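Local coordinates for beta-lactamase-like protein (Koribacter versatilis, PDB 6B9V), which acts as a metal-dependent diphosphatase of the PhnP family, with a metallo-beta-lactamase fold, and cleaves reactive photoproducts of FAD, at residues P157-G161 and E162-Y166; V216-A219 and E220-A224; R91-F95 and P96-G100; E61-R65 and E66-K70. All coordinates share one frame; numbering follows the deposited sequence.

How the contacts relate
Along the chain the order is contact 4, contact 3, contact 1, contact 2, each closing before the next opens. Contacts 3 and 4 are neighbours, their centres about 14 Å apart: Ile98 and Leu93 pack on the backbone of Lys69, and Lys70 probably bonds weakly to Thr99 O. Both also touch Ile21 of the second subunit, so this corner of the chain contributes to the dimer interface. Contacts 1 and 2, with centres about 19 Å apart, belong to the sheet that includes strands 151-160 and 163-170; contact 1 is the turn end of that hairpin and carries a manganese ligand, while contact 2 lies on a helix packed against the sheet. Contacts 2 and 3 are farthest apart, about 41 Å between centres.

Contact 1 (P157-G161 and E162-Y166); sequences PVIHG and ETEIY. With MN (manganese (II) ion), chain D.
Val158 and Ile165 pair across a tight beta hairpin, exchanging two backbone hydrogen bonds, Val158 N to Ile165 O and Ile165 N to Val158 O, each 2.9 Å long. A second such pair closes the end of the hairpin: His160 N reaches Thr163 O at 2.9 Å, while Thr163 N returns to His160 O from above its carbonyl plane. Gly161 turns the chain with a positive phi of 79°, easily reached without a side chain, and a water joins His160 O, Glu162 N and Thr163 OG1.

One face carries Val158, His160, Thr163 and Ile165. In Ile165, CG1 takes the crowded position between backbone N and carbonyl carbon (chi1 68°), which presses it to 3.5 Å from Val158 CG2; its CG2 branch meets His160 CB at 4.0 Å. Valine and isoleucine, branched at CB, accept the extended backbone. His160 swings CG anti to its own N (chi1 -172°), carrying the imidazole into the metal site, where NE2 binds manganese at 2.2 Å. Thr208 O holds ND1, fixing the ring's rotation; His78, His80 and Asp178 also bind this ion, and Asp178 bridges to a second manganese, the dinuclear arrangement of the metallo-beta-lactamase fold.

On the other face Tyr166 turns its ring edge to Pro157, with CD1 4.0 Å from Pro157 CA in the ring plane. Extended Glu164 lays CD 3.8 Å from Pro157 CB.

Within its mixed sheet the hairpin lies between strands 146-148 and 173-176. Backbone bonds from Ile159 to Ser180 and Ser181 tie it to the loop after strand 173-176.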
loop_
_atom_site.group_PDB
_atom_site.type_symbol
_atom_site.label_atom_id
_atom_site.label_comp_id
_atom_site.label_asym_id
_atom_site.label_seq_id
_atom_site.Cartn_x
_atom_site.Cartn_y
_atom_site.Cartn_z
ATOM N N PRO A 157 -22.593 2.680 16.138
ATOM C CA PRO A 157 -23.095 2.208 14.844
ATOM C C PRO A 157 -23.365 3.358 13.887
ATOM O O PRO A 157 -24.004 4.332 14.281
ATOM C CB PRO A 157 -24.393 1.484 15.208
ATOM C CG PRO A 157 -24.232 1.117 16.698
ATOM C CD PRO A 157 -23.432 2.243 17.273
ATOM N N VAL A 158 -22.855 3.255 12.662
ATOM C CA VAL A 158 -23.248 4.174 11.600
ATOM C C VAL A 158 -23.626 3.359 10.353
ATOM O O VAL A 158 -23.294 2.173 10.255
ATOM C CB VAL A 158 -22.136 5.208 11.267
ATOM C CG1 VAL A 158 -21.825 6.078 12.500
ATOM C CG2 VAL A 158 -20.845 4.541 10.761
ATOM N N ILE A 159 -24.332 3.996 9.421
ATOM C CA ILE A 159 -24.811 3.313 8.224
ATOM C C ILE A 159 -24.013 3.761 6.994
ATOM O O ILE A 159 -23.963 4.941 6.671
ATOM C CB ILE A 159 -26.308 3.568 8.012
ATOM C CG1 ILE A 159 -27.092 3.072 9.227
ATOM C CG2 ILE A 159 -26.798 2.874 6.735
ATOM C CD1 ILE A 159 -26.911 1.583 9.495
ATOM N N HIS A 160 -23.385 2.785 6.337
ATOM C CA HIS A 160 -22.473 2.967 5.210
ATOM C C HIS A 160 -23.243 2.416 4.018
ATOM O O HIS A 160 -23.137 1.230 3.688
ATOM C CB HIS A 160 -21.154 2.210 5.480
ATOM C CG HIS A 160 -20.049 2.453 4.484
ATOM N ND1 HIS A 160 -20.026 3.526 3.626
ATOM C CD2 HIS A 160 -18.891 1.771 4.275
ATOM C CE1 HIS A 160 -18.908 3.487 2.904
ATOM N NE2 HIS A 160 -18.211 2.436 3.275
ATOM N N GLY A 161 -24.093 3.270 3.446
ATOM C CA GLY A 161 -25.033 2.880 2.402
ATOM C C GLY A 161 -26.252 2.176 2.974
ATOM O O GLY A 161 -27.226 2.807 3.368
ATOM N N GLU A 162 -26.211 0.852 2.991
ATOM C CA GLU A 162 -27.166 0.094 3.788
ATOM C C GLU A 162 -26.464 -0.902 4.722
ATOM O O GLU A 162 -27.125 -1.729 5.353
ATOM C CB GLU A 162 -28.162 -0.637 2.880
ATOM C CG GLU A 162 -27.526 -1.615 1.917
ATOM C CD GLU A 162 -28.522 -2.149 0.901
ATOM O OE1 GLU A 162 -29.734 -1.875 1.057
ATOM O OE2 GLU A 162 -28.090 -2.834 -0.053
ATOM N N THR A 163 -25.135 -0.815 4.820
ATOM C CA THR A 163 -24.386 -1.722 5.696
ATOM C C THR A 163 -24.055 -1.057 7.035
ATOM O O THR A 163 -23.504 0.024 7.034
ATOM C CB THR A 163 -23.067 -2.167 5.026
ATOM O OG1 THR A 163 -23.358 -2.824 3.786
ATOM C CG2 THR A 163 -22.258 -3.098 5.938
ATOM N N GLU A 164 -24.373 -1.681 8.169
ATOM C CA GLU A 164 -23.978 -1.088 9.462
ATOM C C GLU A 164 -22.491 -1.342 9.737
ATOM O O GLU A 164 -22.026 -2.473 9.644
ATOM C CB GLU A 164 -24.818 -1.632 10.621
ATOM C CG GLU A 164 -24.430 -1.020 11.980
ATOM C CD GLU A 164 -25.173 -1.630 13.161
ATOM O OE1 GLU A 164 -26.344 -1.268 13.384
ATOM O OE2 GLU A 164 -24.580 -2.461 13.878
ATOM N N ILE A 165 -21.752 -0.282 10.057
ATOM C CA ILE A 165 -20.336 -0.389 10.438
ATOM C C ILE A 165 -20.146 0.398 11.740
ATOM O O ILE A 165 -21.119 0.911 12.297
ATOM C CB ILE A 165 -19.372 0.149 9.338
ATOM C CG1 ILE A 165 -19.496 1.665 9.187
ATOM C CG2 ILE A 165 -19.643 -0.551 8.004
ATOM C CD1 ILE A 165 -18.301 2.311 8.442
ATOM N N TYR A 166 -18.910 0.491 12.225
ATOM C CA TYR A 166 -18.640 1.224 13.470
ATOM C C TYR A 166 -17.777 2.463 13.300
ATOM O O TYR A 166 -16.789 2.465 12.557
ATOM C CB TYR A 166 -17.935 0.321 14.498
ATOM C CG TYR A 166 -18.830 -0.693 15.178
ATOM C CD1 TYR A 166 -20.153 -0.397 15.482
ATOM C CD2 TYR A 166 -18.345 -1.949 15.515
ATOM C CE1 TYR A 166 -20.975 -1.332 16.106
ATOM C CE2 TYR A 166 -19.156 -2.891 16.136
ATOM C CZ TYR A 166 -20.467 -2.575 16.429
ATOM O OH TYR A 166 -21.268 -3.514 17.046
HETATM MN MN MN D . -16.031 1.932 3.108
HETATM O O HOH W 1 -24.207 -0.717 1.781
#

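Contact 2 (V216-A219 and E220-A224); sequences VSIA and EKLKA
Ile218 and Leu222, one helical turn apart, form the apolar part of this contact. Their side chains run side by side in the same direction, and Ile218 CG2 meets Leu222 CD1 at 3.8 Å. Leu222 sets CG anti to its carbonyl carbon (chi1 -65°), which lays the chain beside Ile218 O. Val216 and Glu220 are likewise aligned, with Val216 CG1 against the carboxylate of Glu220 (4.0 Å from OE1), while Glu220 CG passes close to Val216 O.

The backbone bonds are those of an alpha-helix reaching its end: Glu220 N to Val216 O, Lys221 N to Ser217 O, Leu222 N to Ile218 O (2.9 Å) and Lys223 N to Ala219 O (2.9 Å). Lys223 then leaves the helix with positive phi (53°).

Ammonium groups and waters add further bonds to carbonyls of the final turns. Lys223 curls back so that NZ donates almost head-on to Glu220 O at 2.8 Å. Lys221 bends only at its last torsion (chi4 58°), bringing NZ to a water that also donates to Ser217 O. Another water bridges Ala219 O, at 2.7 Å, and Ala224 N.

Helix 212-222 crosses over between parallel strands 195-199 and 226-230, on which Ile218, Leu222, Val216 and Ala219 rest; the small alanine allows close approach to Thr227. The chemistry is therefore amphipathic: apolar side chains face the sheet, lysine and glutamate suit the outer side, and Lys223 NZ at Glu220 O probably eases the partial negative charge of the helix C-terminus.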
loop_
_atom_site.group_PDB
_atom_site.type_symbol
_atom_site.label_atom_id
_atom_site.label_comp_id
_atom_site.label_asym_id
_atom_site.label_seq_id
_atom_site.Cartn_x
_atom_site.Cartn_y
_atom_site.Cartn_z
ATOM N N VAL A 216 -21.718 19.139 7.581
ATOM C CA VAL A 216 -21.862 20.399 8.313
ATOM C C VAL A 216 -23.163 20.420 9.143
ATOM O O VAL A 216 -23.154 20.849 10.308
ATOM C CB VAL A 216 -21.818 21.614 7.365
ATOM C CG1 VAL A 216 -22.321 22.865 8.074
ATOM C CG2 VAL A 216 -20.386 21.829 6.832
ATOM N N SER A 217 -24.280 19.963 8.568
ATOM C CA SER A 217 -25.534 19.889 9.338
ATOM C C SER A 217 -25.444 18.988 10.574
ATOM O O SER A 217 -25.923 19.343 11.678
ATOM C CB SER A 217 -26.678 19.400 8.456
ATOM O OG SER A 217 -27.070 20.425 7.578
ATOM N N ILE A 218 -24.852 17.812 10.373
ATOM C CA ILE A 218 -24.599 16.894 11.480
ATOM C C ILE A 218 -23.707 17.558 12.530
ATOM O O ILE A 218 -23.993 17.504 13.736
ATOM C CB ILE A 218 -23.955 15.580 10.964
ATOM C CG1 ILE A 218 -24.978 14.799 10.128
ATOM C CG2 ILE A 218 -23.403 14.735 12.121
ATOM C CD1 ILE A 218 -24.373 13.650 9.297
ATOM N N ALA A 219 -22.639 18.206 12.070
ATOM C CA ALA A 219 -21.698 18.888 12.964
ATOM C C ALA A 219 -22.404 19.946 13.814
ATOM O O ALA A 219 -22.112 20.110 15.005
ATOM C CB ALA A 219 -20.553 19.527 12.160
ATOM N N GLU A 220 -23.342 20.658 13.204
ATOM C CA GLU A 220 -24.038 21.719 13.916
ATOM C C GLU A 220 -25.102 21.159 14.862
ATOM O O GLU A 220 -25.518 21.833 15.808
ATOM C CB GLU A 220 -24.631 22.711 12.919
ATOM C CG GLU A 220 -23.530 23.548 12.256
ATOM C CD GLU A 220 -24.041 24.543 11.229
ATOM O OE1 GLU A 220 -23.281 25.480 10.890
ATOM O OE2 GLU A 220 -25.185 24.385 10.754
ATOM N N LYS A 221 -25.529 19.924 14.627
ATOM C CA LYS A 221 -26.395 19.267 15.596
ATOM C C LYS A 221 -25.609 18.720 16.790
ATOM O O LYS A 221 -26.090 18.758 17.928
ATOM C CB LYS A 221 -27.192 18.136 14.942
ATOM C CG LYS A 221 -28.347 18.603 14.062
ATOM C CD LYS A 221 -28.963 17.415 13.327
ATOM C CE LYS A 221 -30.201 17.813 12.530
ATOM N NZ LYS A 221 -29.899 18.871 11.524
ATOM N N LEU A 222 -24.417 18.189 16.539
ATOM C CA LEU A 222 -23.665 17.541 17.618
ATOM C C LEU A 222 -22.801 18.515 18.435
ATOM O O LEU A 222 -22.441 18.215 19.575
ATOM C CB LEU A 222 -22.802 16.418 17.057
ATOM C CG LEU A 222 -23.565 15.234 16.448
ATOM C CD1 LEU A 222 -22.586 14.245 15.830
ATOM C CD2 LEU A 222 -24.421 14.556 17.517
ATOM N N LYS A 223 -22.469 19.662 17.849
ATOM C CA LYS A 223 -21.805 20.751 18.579
ATOM C C LYS A 223 -20.528 20.352 19.322
ATOM O O LYS A 223 -20.328 20.753 20.464
ATOM C CB LYS A 223 -22.788 21.374 19.579
ATOM C CG LYS A 223 -24.016 21.952 18.929
ATOM C CD LYS A 223 -24.980 22.539 19.964
ATOM C CE LYS A 223 -25.928 23.526 19.302
ATOM N NZ LYS A 223 -26.588 22.919 18.120
ATOM N N ALA A 224 -19.669 19.559 18.682
ATOM C CA ALA A 224 -18.346 19.291 19.234
ATOM C C ALA A 224 -17.577 20.598 19.270
ATOM O O ALA A 224 -17.888 21.504 18.495
ATOM C CB ALA A 224 -17.584 18.250 18.398
HETATM O O HOH W 2 -28.040 21.133 11.678
HETATM O O HOH W 3 -20.012 18.730 15.965
#

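Contact 3 (R91-F95 and P96-G100); sequences RPLSF and PRITG
Leu93 and Ile98 meet where a short 3-10 segment is followed by helix 96-99, with Phe95 at the N-cap and Pro96 as first helical residue. Proline suits that place because the first turn asks no N-H of it, and its ring fixes phi near the helical value.

The two aliphatic chains cross at an angle, Leu93 CD2 lying 3.7 Å from Ile98 CD1. Ile98 turns CG1 anti to its carbonyl carbon (chi1 -74°), which sends CD1 back over the preceding turn to 3.5 Å from Pro92 O, while its CG2 rests on Leu93 O. Thr99 stands next to it, its CG2 set against Leu93 O (3.4 Å) and Ser94 O; its hydroxyl bonds to Gly101 N beyond the helix. Branched side chains thus pack against the carbonyls at the bend between the two helical pieces.

Phe95 and Pro96 are oriented differently. Pro96 CD sits at the edge of the phenyl ring, near its plane, and comes 3.5 Å from Phe95 CB; the ring itself extends outward, away from the helix. Phe95 O turns inward, gripped by Ile98 N at 2.8 Å and Thr99 N at 3.1 Å, which reach it from opposite faces of the carbonyl plane.

Met16 of the second subunit packs on Arg91 and Pro92, and Ile21 of that subunit on Leu93. Before the cap, Ser94 holds the 3-10 turn closed twice over: its N and its OG both donate to Arg91 O, OG at 2.7 Å.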
loop_
_atom_site.group_PDB
_atom_site.type_symbol
_atom_site.label_atom_id
_atom_site.label_comp_id
_atom_site.label_asym_id
_atom_site.label_seq_id
_atom_site.Cartn_x
_atom_site.Cartn_y
_atom_site.Cartn_z
ATOM N N ARG A 91 3.144 -6.694 9.714
ATOM C CA ARG A 91 3.937 -7.864 10.133
ATOM C C ARG A 91 5.295 -7.617 10.846
ATOM O O ARG A 91 5.579 -8.280 11.846
ATOM C CB ARG A 91 4.148 -8.774 8.914
ATOM C CG ARG A 91 2.976 -9.744 8.697
ATOM C CD ARG A 91 2.695 -10.038 7.222
ATOM N NE ARG A 91 3.911 -10.326 6.465
ATOM C CZ ARG A 91 3.928 -10.650 5.177
ATOM N NH1 ARG A 91 2.793 -10.736 4.502
ATOM N NH2 ARG A 91 5.078 -10.890 4.564
ATOM N N PRO A 92 6.122 -6.653 10.387
ATOM C CA PRO A 92 7.396 -6.502 11.114
ATOM C C PRO A 92 7.262 -5.918 12.528
ATOM O O PRO A 92 8.225 -5.967 13.296
ATOM C CB PRO A 92 8.203 -5.537 10.227
ATOM C CG PRO A 92 7.491 -5.516 8.908
ATOM C CD PRO A 92 6.052 -5.744 9.231
ATOM N N LEU A 93 6.104 -5.361 12.870
ATOM C CA LEU A 93 5.890 -4.888 14.235
ATOM C C LEU A 93 5.291 -5.968 15.133
ATOM O O LEU A 93 5.114 -5.754 16.337
ATOM C CB LEU A 93 4.972 -3.654 14.250
ATOM C CG LEU A 93 5.558 -2.411 13.576
ATOM C CD1 LEU A 93 4.560 -1.254 13.621
ATOM C CD2 LEU A 93 6.902 -2.016 14.200
ATOM N N SER A 94 4.970 -7.123 14.555
ATOM C CA SER A 94 4.246 -8.161 15.296
ATOM C C SER A 94 5.141 -9.261 15.864
ATOM O O SER A 94 4.652 -10.203 16.497
ATOM C CB SER A 94 3.187 -8.808 14.402
ATOM O OG SER A 94 3.801 -9.548 13.359
ATOM N N PHE A 95 6.441 -9.160 15.641
ATOM C CA PHE A 95 7.337 -10.202 16.131
ATOM C C PHE A 95 7.705 -9.957 17.588
ATOM O O PHE A 95 7.820 -8.805 18.009
ATOM C CB PHE A 95 8.581 -10.293 15.247
ATOM C CG PHE A 95 8.331 -11.011 13.957
ATOM C CD1 PHE A 95 8.093 -12.377 13.953
ATOM C CD2 PHE A 95 8.293 -10.324 12.758
ATOM C CE1 PHE A 95 7.844 -13.048 12.773
ATOM C CE2 PHE A 95 8.048 -10.989 11.570
ATOM C CZ PHE A 95 7.822 -12.354 11.577
ATOM N N PRO A 96 7.877 -11.048 18.364
ATOM C CA PRO A 96 8.120 -11.024 19.812
ATOM C C PRO A 96 9.163 -9.997 20.238
ATOM O O PRO A 96 8.978 -9.337 21.265
ATOM C CB PRO A 96 8.608 -12.442 20.097
ATOM C CG PRO A 96 7.881 -13.268 19.108
ATOM C CD PRO A 96 7.815 -12.431 17.856
ATOM N N ARG A 97 10.228 -9.873 19.448
ATOM C CA ARG A 97 11.283 -8.895 19.682
ATOM C C ARG A 97 10.706 -7.534 20.020
ATOM O O ARG A 97 11.097 -6.907 21.002
ATOM C CB ARG A 97 12.174 -8.761 18.446
ATOM C CG ARG A 97 12.471 -10.062 17.718
ATOM C CD ARG A 97 12.425 -9.847 16.209
ATOM N NE ARG A 97 12.898 -8.520 15.828
ATOM C CZ ARG A 97 12.942 -8.073 14.577
ATOM N NH1 ARG A 97 12.545 -8.852 13.580
ATOM N NH2 ARG A 97 13.386 -6.848 14.324
ATOM N N ILE A 98 9.764 -7.092 19.189
ATOM C CA ILE A 98 9.164 -5.770 19.318
ATOM C C ILE A 98 7.983 -5.762 20.284
ATOM O O ILE A 98 7.840 -4.843 21.093
ATOM C CB ILE A 98 8.694 -5.235 17.942
ATOM C CG1 ILE A 98 9.900 -4.806 17.104
ATOM C CG2 ILE A 98 7.719 -4.067 18.103
ATOM C CD1 ILE A 98 9.528 -4.035 15.868
ATOM N N THR A 99 7.140 -6.782 20.203
ATOM C CA THR A 99 5.902 -6.781 20.972
ATOM C C THR A 99 6.175 -6.982 22.452
ATOM O O THR A 99 5.518 -6.385 23.302
ATOM C CB THR A 99 4.931 -7.877 20.503
ATOM O OG1 THR A 99 5.565 -9.157 20.630
ATOM C CG2 THR A 99 4.498 -7.650 19.050
ATOM N N GLY A 100 7.153 -7.829 22.751
ATOM C CA GLY A 100 7.448 -8.193 24.122
ATOM C C GLY A 100 6.969 -9.598 24.415
ATOM O O GLY A 100 7.140 -10.100 25.523
#

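Contact 4 (E61-R65 and E66-K70); sequences EQALR and EGIKK
Gly67 ends helix 59-66 by taking a positive phi (65°), so that the chain turns and sends two N-H groups back into the last turn: Ile68 N to Ala63 O at 3.0 Å and Gly67 N to Leu64 O at 3.2 Å, the latter from above the carbonyl plane. Just before, Glu66 N makes the helical bond to Gln62 O. Glycine suits the turn because such backbone angles cost it little.

Across the turn Ile68 folds over Ala63. Its CG1 lies anti to the carbonyl carbon (chi1 -64°), which takes CD1 to 3.8 Å from Ala63 CA, while the two CB atoms stand 4.1 Å apart. The small alanine lets the branched chain lie close; Met43 of strand 41-46 touches Ile68 as well. Glu66 runs its CG alongside Gln62 O at 3.6 Å, then bends at chi2 (-74°). Arg65 leads away to a salt bridge with Asp254, and Gln62, buried, is satisfied by Thr56 and the carbonyl of Arg39.

Ile21 of the second subunit packs on Ala63 and Leu64, and Asp24 of that subunit forms a salt bridge with Lys69. Two backbone bonds back into the last turn, a glycine of positive phi and an apolar contact between Ala63 and Ile68 on its two sides make the classic Schellman motif, here leading the chain from the helix toward strand 73-75.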
loop_
_atom_site.group_PDB
_atom_site.type_symbol
_atom_site.label_atom_id
_atom_site.label_comp_id
_atom_site.label_asym_id
_atom_site.label_seq_id
_atom_site.Cartn_x
_atom_site.Cartn_y
_atom_site.Cartn_z
ATOM N N GLU A 61 3.966 3.636 4.841
ATOM C CA GLU A 61 4.330 5.049 4.719
ATOM C C GLU A 61 3.878 5.845 5.953
ATOM O O GLU A 61 4.621 6.688 6.466
ATOM C CB GLU A 61 3.716 5.671 3.444
ATOM C CG GLU A 61 4.068 7.175 3.230
ATOM C CD GLU A 61 3.572 7.777 1.879
ATOM O OE1 GLU A 61 3.117 7.042 0.948
ATOM O OE2 GLU A 61 3.658 9.020 1.742
ATOM N N GLN A 62 2.654 5.582 6.409
ATOM C CA GLN A 62 2.091 6.305 7.566
ATOM C C GLN A 62 2.905 6.042 8.846
ATOM O O GLN A 62 3.207 6.965 9.629
ATOM C CB GLN A 62 0.602 5.933 7.758
ATOM C CG GLN A 62 -0.296 6.450 6.587
ATOM C CD GLN A 62 -1.716 5.875 6.538
ATOM O OE1 GLN A 62 -1.954 4.722 6.883
ATOM N NE2 GLN A 62 -2.674 6.691 6.053
ATOM N N ALA A 63 3.277 4.780 9.037
ATOM C CA ALA A 63 4.065 4.384 10.195
ATOM C C ALA A 63 5.474 4.981 10.151
ATOM O O ALA A 63 5.977 5.476 11.154
ATOM C CB ALA A 63 4.141 2.849 10.289
ATOM N N LEU A 64 6.113 4.933 8.989
ATOM C CA LEU A 64 7.468 5.472 8.865
ATOM C C LEU A 64 7.462 6.967 9.110
ATOM O O LEU A 64 8.312 7.493 9.822
ATOM C CB LEU A 64 8.049 5.166 7.475
ATOM C CG LEU A 64 8.379 3.703 7.211
ATOM C CD1 LEU A 64 8.759 3.527 5.742
ATOM C CD2 LEU A 64 9.533 3.251 8.142
ATOM N N ARG A 65 6.474 7.632 8.516
ATOM C CA ARG A 65 6.225 9.059 8.672
ATOM C C ARG A 65 6.149 9.488 10.131
ATOM O O ARG A 65 6.652 10.555 10.524
ATOM C CB ARG A 65 4.885 9.391 7.995
ATOM C CG ARG A 65 4.767 10.703 7.360
ATOM C CD ARG A 65 3.916 10.531 6.133
ATOM N NE ARG A 65 2.488 10.370 6.416
ATOM C CZ ARG A 65 1.572 11.016 5.710
ATOM N NH1 ARG A 65 1.983 11.819 4.742
ATOM N NH2 ARG A 65 0.278 10.881 5.958
ATOM N N GLU A 66 5.462 8.680 10.928
ATOM C CA GLU A 66 5.254 9.055 12.320
ATOM C C GLU A 66 6.179 8.354 13.316
ATOM O O GLU A 66 6.027 8.522 14.533
ATOM C CB GLU A 66 3.803 8.792 12.702
ATOM C CG GLU A 66 2.829 9.697 11.973
ATOM C CD GLU A 66 2.848 11.112 12.520
ATOM O OE1 GLU A 66 2.306 12.026 11.858
ATOM O OE2 GLU A 66 3.406 11.308 13.622
ATOM N N GLY A 67 7.130 7.577 12.807
ATOM C CA GLY A 67 8.094 6.884 13.651
ATOM C C GLY A 67 7.489 5.834 14.568
ATOM O O GLY A 67 7.980 5.625 15.678
ATOM N N ILE A 68 6.429 5.166 14.112
ATOM C CA ILE A 68 5.805 4.106 14.906
ATOM C C ILE A 68 6.746 2.912 15.082
ATOM O O ILE A 68 7.251 2.358 14.105
ATOM C CB ILE A 68 4.494 3.620 14.271
ATOM C CG1 ILE A 68 3.459 4.756 14.254
ATOM C CG2 ILE A 68 3.952 2.387 15.020
ATOM C CD1 ILE A 68 2.181 4.400 13.504
ATOM N N LYS A 69 6.973 2.522 16.333
ATOM C CA LYS A 69 7.892 1.431 16.648
ATOM C C LYS A 69 7.155 0.253 17.280
ATOM O O LYS A 69 7.709 -0.830 17.426
ATOM C CB LYS A 69 8.994 1.915 17.599
ATOM C CG LYS A 69 9.847 3.062 17.066
ATOM C CD LYS A 69 10.883 2.568 16.061
ATOM C CE LYS A 69 11.749 3.708 15.536
ATOM N NZ LYS A 69 12.718 3.241 14.501
ATOM N N LYS A 70 5.908 0.481 17.677
ATOM C CA LYS A 70 5.111 -0.529 18.361
ATOM C C LYS A 70 3.626 -0.174 18.280
ATOM O O LYS A 70 3.251 0.990 18.433
ATOM C CB LYS A 70 5.546 -0.656 19.827
ATOM C CG LYS A 70 4.765 -1.689 20.626
ATOM C CD LYS A 70 5.376 -1.917 22.003
ATOM C CE LYS A 70 4.569 -2.937 22.804
ATOM N NZ LYS A 70 5.243 -3.249 24.095
#